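Long-range contacts in CREG-like beta-barrel domain-containing protein (Agrobacterium tumefaciens, PDB 3DNH), which is of unknown function but has a CREG-like beta-barrel related to pyridoxamine 5'-phosphate oxidases and may bind FMN: residues L36-L44 / T56-G67; P105-I116 / L146-N157. All blocks are in the same frame, centred on the assembly; numbering follows the deposited sequence.

Both contacts are antiparallel strand pairings in the same closed six-stranded barrel, and their centres lie about 9 Å apart. Contact 1 sits near the centre of the chain and is almost wholly buried: it pairs two neighbouring strands of a hairpin, then extends to helix 28-38, with small and aliphatic side chains predominating. Contact 2 joins strands distant in sequence, buries about twice the area and runs from a buried apolar face to a charged, partly exposed one, where arginines meet acids. The two meet directly through a salt bridge from Glu64 to Arg148 and through Leu36 packing on Leu107 and Leu109. Both also touch the second subunit.

Contact 1 (L36-L44 / T56-G67); sequences LHTSRTAAL and TTATNIGIEPDG
Ile61 lies against the backbone of Ser39 and Arg40 and the methyl of Ala42. Its CB is 3.6 Å from Arg40 O, and the CG2 branch lies 4.0 Å from Ser39 O. CG1, set beside the backbone N and anti to the carbonyl carbon (chi1 -73°), presses on Ala42 CB at 3.3 Å, tighter than usual for two carbons. The terminal CD1 turns back over the same methyl, 3.6 Å from Ala42 CB. Alanine suits this place because its single carbon fits under the branched isoleucine, while Leu93 of strand 88-93 also touches it.

Ala42 and Ile61 belong to the antiparallel hairpin of strands 41-47 and 54-63, part of a barrel like that of FMN-binding oxidases, with Ser39 and Arg40 in the link from helix 28-38. Ala42 with Thr59 and Leu44 with Thr57 are hydrogen-bonded pairs, each closed by two N-H...O bonds, and Ile61 N adds a fifth to Arg40 O. Leu44 and Thr57 send their side chains the same way, side by side. On the other face, a water donates to Asn60 OD1 at 2.6 Å and also bonds Thr41 OG1. Here small residues suit the close subunit interface: Ala43 packs on Ala43 of the second subunit, whose Asp100 and Ala101 bind the Asn60 amide.

Farther along, Ile63 reaches helix 28-38. Its CD1 meets Leu36 CD1 at 3.8 Å, and its CG2 lies 4.1 Å from CE1 of His37, whose ND1 bonds Asp225. Gly67 ends a type I turn with a positive phi (92°), a backbone shape suited to glycine, and Leu36 CD2 rests 3.6 Å from Gly67 O.

Contact 2 (P105-I116 / L146-N157); sequences PRLTLVGRADRI and LYRLRTEGVQIN
A classic beta bulge interrupts the antiparallel pairing of strands 106-115 and 144-157, two neighbours in the barrel. Val110 O accepts from both Glu152 N at 2.7 Å and Gly153 N at 3.0 Å, and the register slips by one before Gly111 pairs with Thr151. Gly111 CA is pressed to 3.1 Å from Arg150 O; glycine suits the spot, as a side chain there would run into that same oxygen.

On the face of Leu107, Leu109, Leu149 and Val154 the contacts are apolar. Leu109 CB lies 3.5 Å from Leu149 CD2, while its CD2 runs alongside the methyls of Val154. Leu107 CD1 crosses to Val154 CG1 at 3.7 Å. Branched and long aliphatic residues fill this side well, where helix 169-172 packs on Leu109 and Val154.

The face of Thr108, Arg112 and Asp114 is largely polar. Thr108 OG1 bonds Thr56 O of the second subunit. At the bulge, Glu152 OE1 bonds Tyr53 of that subunit and forms a long salt bridge to Arg112 as well. Arg148, bonded to Glu64 and Glu120, spreads its guanidinium beneath Ile116, beyond the end of strand 106-115, whose CG1 stands over the centre of the flat group. Arginine suits such a place because its faces accept carbon while its edges bind acids.

Arg150 shows the same division. Its chain bends at CD (chi3 -31°) and brings the guanidinium side-on to Asp114 in a two-bonded salt bridge, the two planes only 15° apart. Each carboxylate oxygen uses its syn lone pair, which fixes the rotation of both groups. Arg112 CD rides over one face of the Arg150 guanidinium, 3.7 Å from its NH2, while that NH2 reaches Asp114 OD1 at 2.8 Å in a nearly straight bond of 172° and NE takes Asp114 OD2 at 2.8 Å.

Contact 1 (L36-L44 / T56-G67)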
loop_
_atom_site.group_PDB
_atom_site.type_symbol
_atom_site.label_atom_id
_atom_site.label_comp_id
_atom_site.label_asym_id
_atom_site.label_seq_id
_atom_site.Cartn_x
_atom_site.Cartn_y
_atom_site.Cartn_z
ATOM N N LEU A 36 -12.893 -1.002 4.725
ATOM C CA LEU A 36 -12.777 0.185 5.525
ATOM C C LEU A 36 -12.362 -0.140 6.964
ATOM O O LEU A 36 -11.444 0.509 7.522
ATOM C CB LEU A 36 -14.069 0.978 5.534
ATOM C CG LEU A 36 -14.154 2.207 6.442
ATOM C CD1 LEU A 36 -13.293 3.358 5.980
ATOM C CD2 LEU A 36 -15.656 2.602 6.483
ATOM N N HIS A 37 -13.006 -1.142 7.537
ATOM C CA HIS A 37 -12.824 -1.414 8.950
ATOM C C HIS A 37 -11.643 -2.316 9.285
ATOM O O HIS A 37 -11.237 -2.411 10.458
ATOM C CB HIS A 37 -14.115 -1.954 9.559
ATOM C CG HIS A 37 -15.152 -0.882 9.826
ATOM N ND1 HIS A 37 -15.304 -0.289 11.064
ATOM C CD2 HIS A 37 -16.075 -0.300 9.018
ATOM C CE1 HIS A 37 -16.260 0.634 11.002
ATOM N NE2 HIS A 37 -16.748 0.640 9.772
ATOM N N THR A 38 -11.140 -3.021 8.283
ATOM C CA THR A 38 -10.176 -4.072 8.540
ATOM C C THR A 38 -8.847 -3.826 7.833
ATOM O O THR A 38 -7.994 -4.727 7.783
ATOM C CB THR A 38 -10.725 -5.499 8.193
ATOM O OG1 THR A 38 -11.074 -5.570 6.792
ATOM C CG2 THR A 38 -11.954 -5.861 9.053
ATOM N N SER A 39 -8.660 -2.640 7.285
ATOM C CA SER A 39 -7.347 -2.311 6.661
ATOM C C SER A 39 -6.458 -1.485 7.592
ATOM O O SER A 39 -6.875 -0.418 8.038
ATOM C CB SER A 39 -7.543 -1.608 5.291
ATOM O OG SER A 39 -8.371 -2.434 4.448
ATOM N N ARG A 40 -5.246 -1.980 7.889
ATOM C CA ARG A 40 -4.246 -1.214 8.679
ATOM C C ARG A 40 -3.492 -0.179 7.849
ATOM O O ARG A 40 -3.366 0.971 8.244
ATOM C CB ARG A 40 -3.200 -2.114 9.383
ATOM C CG ARG A 40 -3.583 -2.571 10.819
ATOM C CD ARG A 40 -2.363 -3.341 11.559
ATOM N NE ARG A 40 -2.502 -3.297 13.019
ATOM C CZ ARG A 40 -2.991 -4.286 13.754
ATOM N NH1 ARG A 40 -3.077 -4.155 15.074
ATOM N NH2 ARG A 40 -3.349 -5.439 13.181
ATOM N N THR A 41 -2.972 -0.598 6.702
ATOM C CA THR A 41 -2.123 0.265 5.907
ATOM C C THR A 41 -2.900 0.866 4.746
ATOM O O THR A 41 -3.754 0.207 4.152
ATOM C CB THR A 41 -0.868 -0.468 5.412
ATOM O OG1 THR A 41 -0.197 -1.050 6.539
ATOM C CG2 THR A 41 0.105 0.509 4.744
ATOM N N ALA A 42 -2.628 2.147 4.499
ATOM C CA ALA A 42 -3.246 2.929 3.455
ATOM C C ALA A 42 -2.179 3.650 2.613
ATOM O O ALA A 42 -1.199 4.128 3.143
ATOM C CB ALA A 42 -4.158 3.970 4.086
ATOM N N ALA A 43 -2.383 3.677 1.304
ATOM C CA ALA A 43 -1.708 4.600 0.437
ATOM C C ALA A 43 -2.362 5.968 0.646
ATOM O O ALA A 43 -3.574 6.082 0.819
ATOM C CB ALA A 43 -1.873 4.133 -1.007
ATOM N N LEU A 44 -1.545 7.019 0.675
ATOM C CA LEU A 44 -2.016 8.371 0.903
ATOM C C LEU A 44 -1.369 9.194 -0.192
ATOM O O LEU A 44 -0.119 9.181 -0.326
ATOM C CB LEU A 44 -1.444 8.900 2.233
ATOM C CG LEU A 44 -2.078 10.079 2.993
ATOM C CD1 LEU A 44 -1.020 10.947 3.722
ATOM C CD2 LEU A 44 -3.085 10.934 2.217
ATOM N N THR A 56 2.949 10.618 -2.958
ATOM C CA THR A 56 2.400 9.504 -2.209
ATOM C C THR A 56 3.241 9.115 -1.007
ATOM O O THR A 56 4.478 9.310 -0.990
ATOM C CB THR A 56 2.197 8.263 -3.099
ATOM O OG1 THR A 56 3.414 7.977 -3.800
ATOM C CG2 THR A 56 1.107 8.493 -4.083
ATOM N N THR A 57 2.573 8.539 -0.006
ATOM C CA THR A 57 3.259 7.823 1.089
ATOM C C THR A 57 2.420 6.625 1.526
ATOM O O THR A 57 1.345 6.394 0.964
ATOM C CB THR A 57 3.661 8.778 2.304
ATOM O OG1 THR A 57 4.539 8.072 3.193
ATOM C CG2 THR A 57 2.441 9.293 3.085
ATOM N N ALA A 58 2.928 5.851 2.483
ATOM C CA ALA A 58 2.165 4.828 3.184
ATOM C C ALA A 58 1.966 5.243 4.643
ATOM O O ALA A 58 2.895 5.752 5.280
ATOM C CB ALA A 58 2.855 3.456 3.110
ATOM N N THR A 59 0.772 5.002 5.173
ATOM C CA THR A 59 0.483 5.388 6.561
ATOM C C THR A 59 -0.468 4.383 7.220
ATOM O O THR A 59 -0.995 3.509 6.533
ATOM C CB THR A 59 -0.054 6.856 6.634
ATOM O OG1 THR A 59 0.117 7.374 7.958
ATOM C CG2 THR A 59 -1.524 6.998 6.137
ATOM N N ASN A 60 -0.646 4.505 8.537
ATOM C CA ASN A 60 -1.528 3.625 9.290
ATOM C C ASN A 60 -2.899 4.297 9.427
ATOM O O ASN A 60 -2.992 5.509 9.634
ATOM C CB ASN A 60 -0.969 3.409 10.701
ATOM C CG ASN A 60 0.456 2.860 10.725
ATOM O OD1 ASN A 60 0.814 1.930 9.983
ATOM N ND2 ASN A 60 1.256 3.364 11.677
ATOM N N ILE A 61 -3.948 3.501 9.428
ATOM C CA ILE A 61 -5.342 3.991 9.481
ATOM C C ILE A 61 -6.016 3.690 10.819
ATOM O O ILE A 61 -6.083 2.494 11.265
ATOM C CB ILE A 61 -6.156 3.310 8.324
ATOM C CG1 ILE A 61 -5.735 3.921 6.977
ATOM C CG2 ILE A 61 -7.672 3.498 8.485
ATOM C CD1 ILE A 61 -5.992 5.450 6.857
ATOM N N GLY A 62 -6.497 4.758 11.471
ATOM C CA GLY A 62 -7.443 4.600 12.594
ATOM C C GLY A 62 -8.890 4.750 12.088
ATOM O O GLY A 62 -9.115 5.299 11.024
ATOM N N ILE A 63 -9.869 4.220 12.820
ATOM C CA ILE A 63 -11.273 4.403 12.428
ATOM C C ILE A 63 -12.057 4.899 13.644
ATOM O O ILE A 63 -11.923 4.341 14.738
ATOM C CB ILE A 63 -11.955 3.112 11.852
ATOM C CG1 ILE A 63 -11.195 2.504 10.690
ATOM C CG2 ILE A 63 -13.254 3.461 11.198
ATOM C CD1 ILE A 63 -11.452 3.226 9.315
ATOM N N GLU A 64 -12.887 5.923 13.455
ATOM C CA GLU A 64 -13.749 6.403 14.521
ATOM C C GLU A 64 -15.100 5.623 14.530
ATOM O O GLU A 64 -15.436 4.976 13.531
ATOM C CB GLU A 64 -13.932 7.920 14.374
ATOM C CG GLU A 64 -12.565 8.646 14.190
ATOM C CD GLU A 64 -12.704 10.166 14.113
ATOM O OE1 GLU A 64 -11.846 10.862 14.709
ATOM O OE2 GLU A 64 -13.678 10.644 13.468
ATOM N N PRO A 65 -15.844 5.652 15.658
ATOM C CA PRO A 65 -17.107 4.885 15.791
ATOM C C PRO A 65 -18.056 4.994 14.589
ATOM O O PRO A 65 -18.618 4.001 14.206
ATOM C CB PRO A 65 -17.735 5.478 17.042
ATOM C CG PRO A 65 -16.538 5.861 17.875
ATOM C CD PRO A 65 -15.515 6.351 16.911
ATOM N N ASP A 66 -18.193 6.173 13.978
ATOM C CA ASP A 66 -19.042 6.354 12.780
ATOM C C ASP A 66 -18.400 5.872 11.452
ATOM O O ASP A 66 -18.961 6.109 10.378
ATOM C CB ASP A 66 -19.523 7.817 12.641
ATOM C CG ASP A 66 -18.401 8.766 12.268
ATOM O OD1 ASP A 66 -18.642 9.959 12.102
ATOM O OD2 ASP A 66 -17.254 8.309 12.161
ATOM N N GLY A 67 -17.223 5.262 11.540
ATOM C CA GLY A 67 -16.511 4.716 10.386
ATOM C C GLY A 67 -15.513 5.645 9.723
ATOM O O GLY A 67 -14.881 5.245 8.739
HETATM O O HOH W 1 0.077 -0.377 9.182
#

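Contact 2 (P105-I116 / L146-N157)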
loop_
_atom_site.group_PDB
_atom_site.type_symbol
_atom_site.label_atom_id
_atom_site.label_comp_id
_atom_site.label_asym_id
_atom_site.label_seq_id
_atom_site.Cartn_x
_atom_site.Cartn_y
_atom_site.Cartn_z
ATOM N N PRO A 105 -9.425 -6.669 -2.860
ATOM C CA PRO A 105 -10.350 -5.539 -2.984
ATOM C C PRO A 105 -9.610 -4.279 -2.564
ATOM O O PRO A 105 -8.784 -4.321 -1.651
ATOM C CB PRO A 105 -11.456 -5.865 -1.980
ATOM C CG PRO A 105 -10.805 -6.743 -0.977
ATOM C CD PRO A 105 -9.833 -7.585 -1.786
ATOM N N ARG A 106 -9.853 -3.182 -3.254
ATOM C CA ARG A 106 -9.126 -1.974 -3.003
ATOM C C ARG A 106 -10.136 -0.845 -2.926
ATOM O O ARG A 106 -10.888 -0.609 -3.879
ATOM C CB ARG A 106 -8.113 -1.689 -4.112
ATOM C CG ARG A 106 -6.821 -2.452 -3.979
ATOM C CD ARG A 106 -6.678 -3.512 -4.992
ATOM N NE ARG A 106 -6.662 -2.983 -6.342
ATOM C CZ ARG A 106 -7.087 -3.643 -7.405
ATOM N NH1 ARG A 106 -7.016 -3.061 -8.584
ATOM N NH2 ARG A 106 -7.579 -4.885 -7.296
ATOM N N LEU A 107 -10.171 -0.202 -1.766
ATOM C CA LEU A 107 -11.101 0.876 -1.532
ATOM C C LEU A 107 -10.389 2.210 -1.649
ATOM O O LEU A 107 -9.448 2.483 -0.892
ATOM C CB LEU A 107 -11.800 0.680 -0.176
ATOM C CG LEU A 107 -12.602 1.849 0.367
ATOM C CD1 LEU A 107 -13.925 1.940 -0.425
ATOM C CD2 LEU A 107 -12.859 1.658 1.834
ATOM N N THR A 108 -10.800 3.016 -2.632
ATOM C CA THR A 108 -10.249 4.361 -2.772
ATOM C C THR A 108 -11.240 5.400 -2.246
ATOM O O THR A 108 -12.397 5.417 -2.651
ATOM C CB THR A 108 -9.819 4.669 -4.238
ATOM O OG1 THR A 108 -8.812 3.736 -4.622
ATOM C CG2 THR A 108 -9.230 6.067 -4.337
ATOM N N LEU A 109 -10.771 6.252 -1.329
ATOM C CA LEU A 109 -11.577 7.324 -0.759
ATOM C C LEU A 109 -10.897 8.646 -1.078
ATOM O O LEU A 109 -9.729 8.842 -0.751
ATOM C CB LEU A 109 -11.746 7.142 0.758
ATOM C CG LEU A 109 -12.195 5.758 1.283
ATOM C CD1 LEU A 109 -12.056 5.720 2.800
ATOM C CD2 LEU A 109 -13.660 5.485 0.907
ATOM N N VAL A 110 -11.634 9.528 -1.757
ATOM C CA VAL A 110 -11.132 10.832 -2.144
ATOM C C VAL A 110 -11.827 11.901 -1.312
ATOM O O VAL A 110 -13.035 11.859 -1.168
ATOM C CB VAL A 110 -11.318 11.049 -3.657
ATOM C CG1 VAL A 110 -10.885 12.451 -4.072
ATOM C CG2 VAL A 110 -10.579 9.958 -4.432
ATOM N N GLY A 111 -11.075 12.861 -0.772
ATOM C CA GLY A 111 -11.706 13.965 -0.019
ATOM C C GLY A 111 -10.725 14.969 0.542
ATOM O O GLY A 111 -9.724 15.282 -0.103
ATOM N N ARG A 112 -11.022 15.499 1.732
ATOM C CA ARG A 112 -10.135 16.485 2.380
ATOM C C ARG A 112 -9.556 15.984 3.691
ATOM O O ARG A 112 -10.202 15.239 4.420
ATOM C CB ARG A 112 -10.818 17.852 2.542
ATOM C CG ARG A 112 -11.016 18.568 1.214
ATOM C CD ARG A 112 -11.918 19.784 1.303
ATOM N NE ARG A 112 -12.064 20.323 -0.049
ATOM C CZ ARG A 112 -11.177 21.111 -0.663
ATOM N NH1 ARG A 112 -11.404 21.485 -1.919
ATOM N NH2 ARG A 112 -10.075 21.532 -0.037
ATOM N N ALA A 113 -8.289 16.334 3.933
ATOM C CA ALA A 113 -7.616 16.057 5.184
ATOM C C ALA A 113 -7.924 17.197 6.134
ATOM O O ALA A 113 -7.339 18.297 6.005
ATOM C CB ALA A 113 -6.132 15.978 4.952
ATOM N N ASP A 114 -8.828 16.941 7.081
ATOM C CA ASP A 114 -9.206 17.896 8.087
ATOM C C ASP A 114 -8.357 17.642 9.328
ATOM O O ASP A 114 -8.365 16.551 9.903
ATOM C CB ASP A 114 -10.682 17.717 8.471
ATOM C CG ASP A 114 -11.646 18.251 7.430
ATOM O OD1 ASP A 114 -11.332 19.255 6.762
ATOM O OD2 ASP A 114 -12.755 17.680 7.279
ATOM N N ARG A 115 -7.680 18.672 9.789
ATOM C CA ARG A 115 -6.940 18.565 11.024
ATOM C C ARG A 115 -7.868 18.366 12.240
ATOM O O ARG A 115 -8.838 19.109 12.442
ATOM C CB ARG A 115 -6.069 19.804 11.159
ATOM C CG ARG A 115 -4.883 19.574 12.015
ATOM C CD ARG A 115 -3.658 19.111 11.246
ATOM N NE ARG A 115 -2.569 19.520 12.110
ATOM C CZ ARG A 115 -1.916 20.669 12.000
ATOM N NH1 ARG A 115 -2.177 21.496 11.001
ATOM N NH2 ARG A 115 -0.978 20.974 12.877
ATOM N N ILE A 116 -7.604 17.314 13.013
ATOM C CA ILE A 116 -8.334 17.075 14.239
ATOM C C ILE A 116 -7.941 18.151 15.279
ATOM O O ILE A 116 -6.752 18.334 15.549
ATOM C CB ILE A 116 -8.080 15.643 14.750
ATOM C CG1 ILE A 116 -8.743 14.616 13.796
ATOM C CG2 ILE A 116 -8.600 15.458 16.182
ATOM C CD1 ILE A 116 -8.541 13.171 14.180
ATOM N N LEU A 146 -2.418 15.264 13.493
ATOM C CA LEU A 146 -3.523 14.321 13.473
ATOM C C LEU A 146 -4.613 14.807 12.501
ATOM O O LEU A 146 -5.040 15.953 12.578
ATOM C CB LEU A 146 -4.071 14.290 14.875
ATOM C CG LEU A 146 -4.678 13.046 15.478
ATOM C CD1 LEU A 146 -4.430 11.788 14.654
ATOM C CD2 LEU A 146 -4.084 12.961 16.893
ATOM N N TYR A 147 -5.078 13.936 11.610
ATOM C CA TYR A 147 -6.039 14.352 10.555
ATOM C C TYR A 147 -7.169 13.358 10.434
ATOM O O TYR A 147 -6.935 12.201 10.595
ATOM C CB TYR A 147 -5.358 14.321 9.206
ATOM C CG TYR A 147 -4.072 15.081 9.094
ATOM C CD1 TYR A 147 -4.040 16.356 8.520
ATOM C CD2 TYR A 147 -2.869 14.486 9.475
ATOM C CE1 TYR A 147 -2.828 17.047 8.369
ATOM C CE2 TYR A 147 -1.705 15.146 9.358
ATOM C CZ TYR A 147 -1.676 16.424 8.799
ATOM O OH TYR A 147 -0.476 17.031 8.681
ATOM N N ARG A 148 -8.383 13.791 10.093
ATOM C CA ARG A 148 -9.361 12.798 9.635
ATOM C C ARG A 148 -9.763 13.066 8.190
ATOM O O ARG A 148 -9.706 14.215 7.694
ATOM C CB ARG A 148 -10.571 12.633 10.606
ATOM C CG ARG A 148 -11.321 13.890 10.841
ATOM C CD ARG A 148 -12.654 13.678 11.591
ATOM N NE ARG A 148 -12.485 13.313 12.985
ATOM C CZ ARG A 148 -12.419 14.180 14.003
ATOM N NH1 ARG A 148 -12.482 15.496 13.814
ATOM N NH2 ARG A 148 -12.259 13.724 15.231
ATOM N N LEU A 149 -10.101 11.986 7.504
ATOM C CA LEU A 149 -10.519 12.068 6.128
ATOM C C LEU A 149 -11.959 12.542 6.101
ATOM O O LEU A 149 -12.826 11.939 6.747
ATOM C CB LEU A 149 -10.368 10.705 5.423
ATOM C CG LEU A 149 -10.901 10.672 3.987
ATOM C CD1 LEU A 149 -10.193 11.655 3.069
ATOM C CD2 LEU A 149 -10.809 9.248 3.449
ATOM N N ARG A 150 -12.198 13.634 5.377
ATOM C CA ARG A 150 -13.545 14.005 5.005
ATOM C C ARG A 150 -13.806 13.399 3.632
ATOM O O ARG A 150 -13.323 13.917 2.638
ATOM C CB ARG A 150 -13.672 15.523 4.913
ATOM C CG ARG A 150 -15.104 15.986 4.945
ATOM C CD ARG A 150 -15.303 17.448 4.577
ATOM N NE ARG A 150 -14.194 18.338 4.932
ATOM C CZ ARG A 150 -14.023 19.554 4.417
ATOM N NH1 ARG A 150 -14.882 20.023 3.534
ATOM N NH2 ARG A 150 -12.996 20.315 4.776
ATOM N N THR A 151 -14.550 12.301 3.575
ATOM C CA THR A 151 -14.697 11.541 2.321
ATOM C C THR A 151 -15.693 12.259 1.418
ATOM O O THR A 151 -16.812 12.594 1.863
ATOM C CB THR A 151 -15.173 10.097 2.592
ATOM O OG1 THR A 151 -14.136 9.382 3.295
ATOM C CG2 THR A 151 -15.461 9.360 1.283
ATOM N N GLU A 152 -15.298 12.488 0.156
ATOM C CA GLU A 152 -16.169 13.126 -0.804
ATOM C C GLU A 152 -16.506 12.215 -1.981
ATOM O O GLU A 152 -17.459 12.465 -2.710
ATOM C CB GLU A 152 -15.556 14.446 -1.312
ATOM C CG GLU A 152 -15.294 15.435 -0.217
ATOM C CD GLU A 152 -14.709 16.712 -0.724
ATOM O OE1 GLU A 152 -13.495 16.771 -0.977
ATOM O OE2 GLU A 152 -15.467 17.679 -0.850
ATOM N N GLY A 153 -15.733 11.157 -2.172
ATOM C CA GLY A 153 -15.981 10.264 -3.292
ATOM C C GLY A 153 -15.336 8.949 -3.007
ATOM O O GLY A 153 -14.329 8.886 -2.275
ATOM N N VAL A 154 -15.926 7.889 -3.539
ATOM C CA VAL A 154 -15.555 6.508 -3.148
ATOM C C VAL A 154 -15.455 5.679 -4.413
ATOM O O VAL A 154 -16.333 5.768 -5.283
ATOM C CB VAL A 154 -16.666 5.848 -2.282
ATOM C CG1 VAL A 154 -16.332 4.362 -1.908
ATOM C CG2 VAL A 154 -16.929 6.652 -1.067
ATOM N N GLN A 155 -14.418 4.852 -4.501
ATOM C CA GLN A 155 -14.389 3.770 -5.508
ATOM C C GLN A 155 -14.009 2.440 -4.844
ATOM O O GLN A 155 -13.060 2.403 -4.095
ATOM C CB GLN A 155 -13.369 4.130 -6.580
ATOM C CG GLN A 155 -13.538 3.424 -7.889
ATOM C CD GLN A 155 -14.829 3.804 -8.619
ATOM O OE1 GLN A 155 -15.379 4.913 -8.479
ATOM N NE2 GLN A 155 -15.309 2.877 -9.392
ATOM N N ILE A 156 -14.747 1.368 -5.100
ATOM C CA ILE A 156 -14.345 0.046 -4.621
ATOM C C ILE A 156 -14.045 -0.880 -5.792
ATOM O O ILE A 156 -14.723 -0.867 -6.824
ATOM C CB ILE A 156 -15.365 -0.601 -3.649
ATOM C CG1 ILE A 156 -14.844 -1.945 -3.102
ATOM C CG2 ILE A 156 -16.704 -0.835 -4.320
ATOM C CD1 ILE A 156 -13.625 -1.855 -2.177
ATOM N N ASN A 157 -13.052 -1.734 -5.595
ATOM C CA ASN A 157 -12.393 -2.389 -6.706
ATOM C C ASN A 157 -11.856 -3.772 -6.368
ATOM O O ASN A 157 -11.379 -3.998 -5.263
ATOM C CB ASN A 157 -11.227 -1.500 -7.080
ATOM C CG ASN A 157 -11.163 -1.258 -8.498
ATOM O OD1 ASN A 157 -10.659 -2.091 -9.261
ATOM N ND2 ASN A 157 -11.692 -0.116 -8.915
HETATM O O HOH W 2 -14.243 20.198 -1.086
#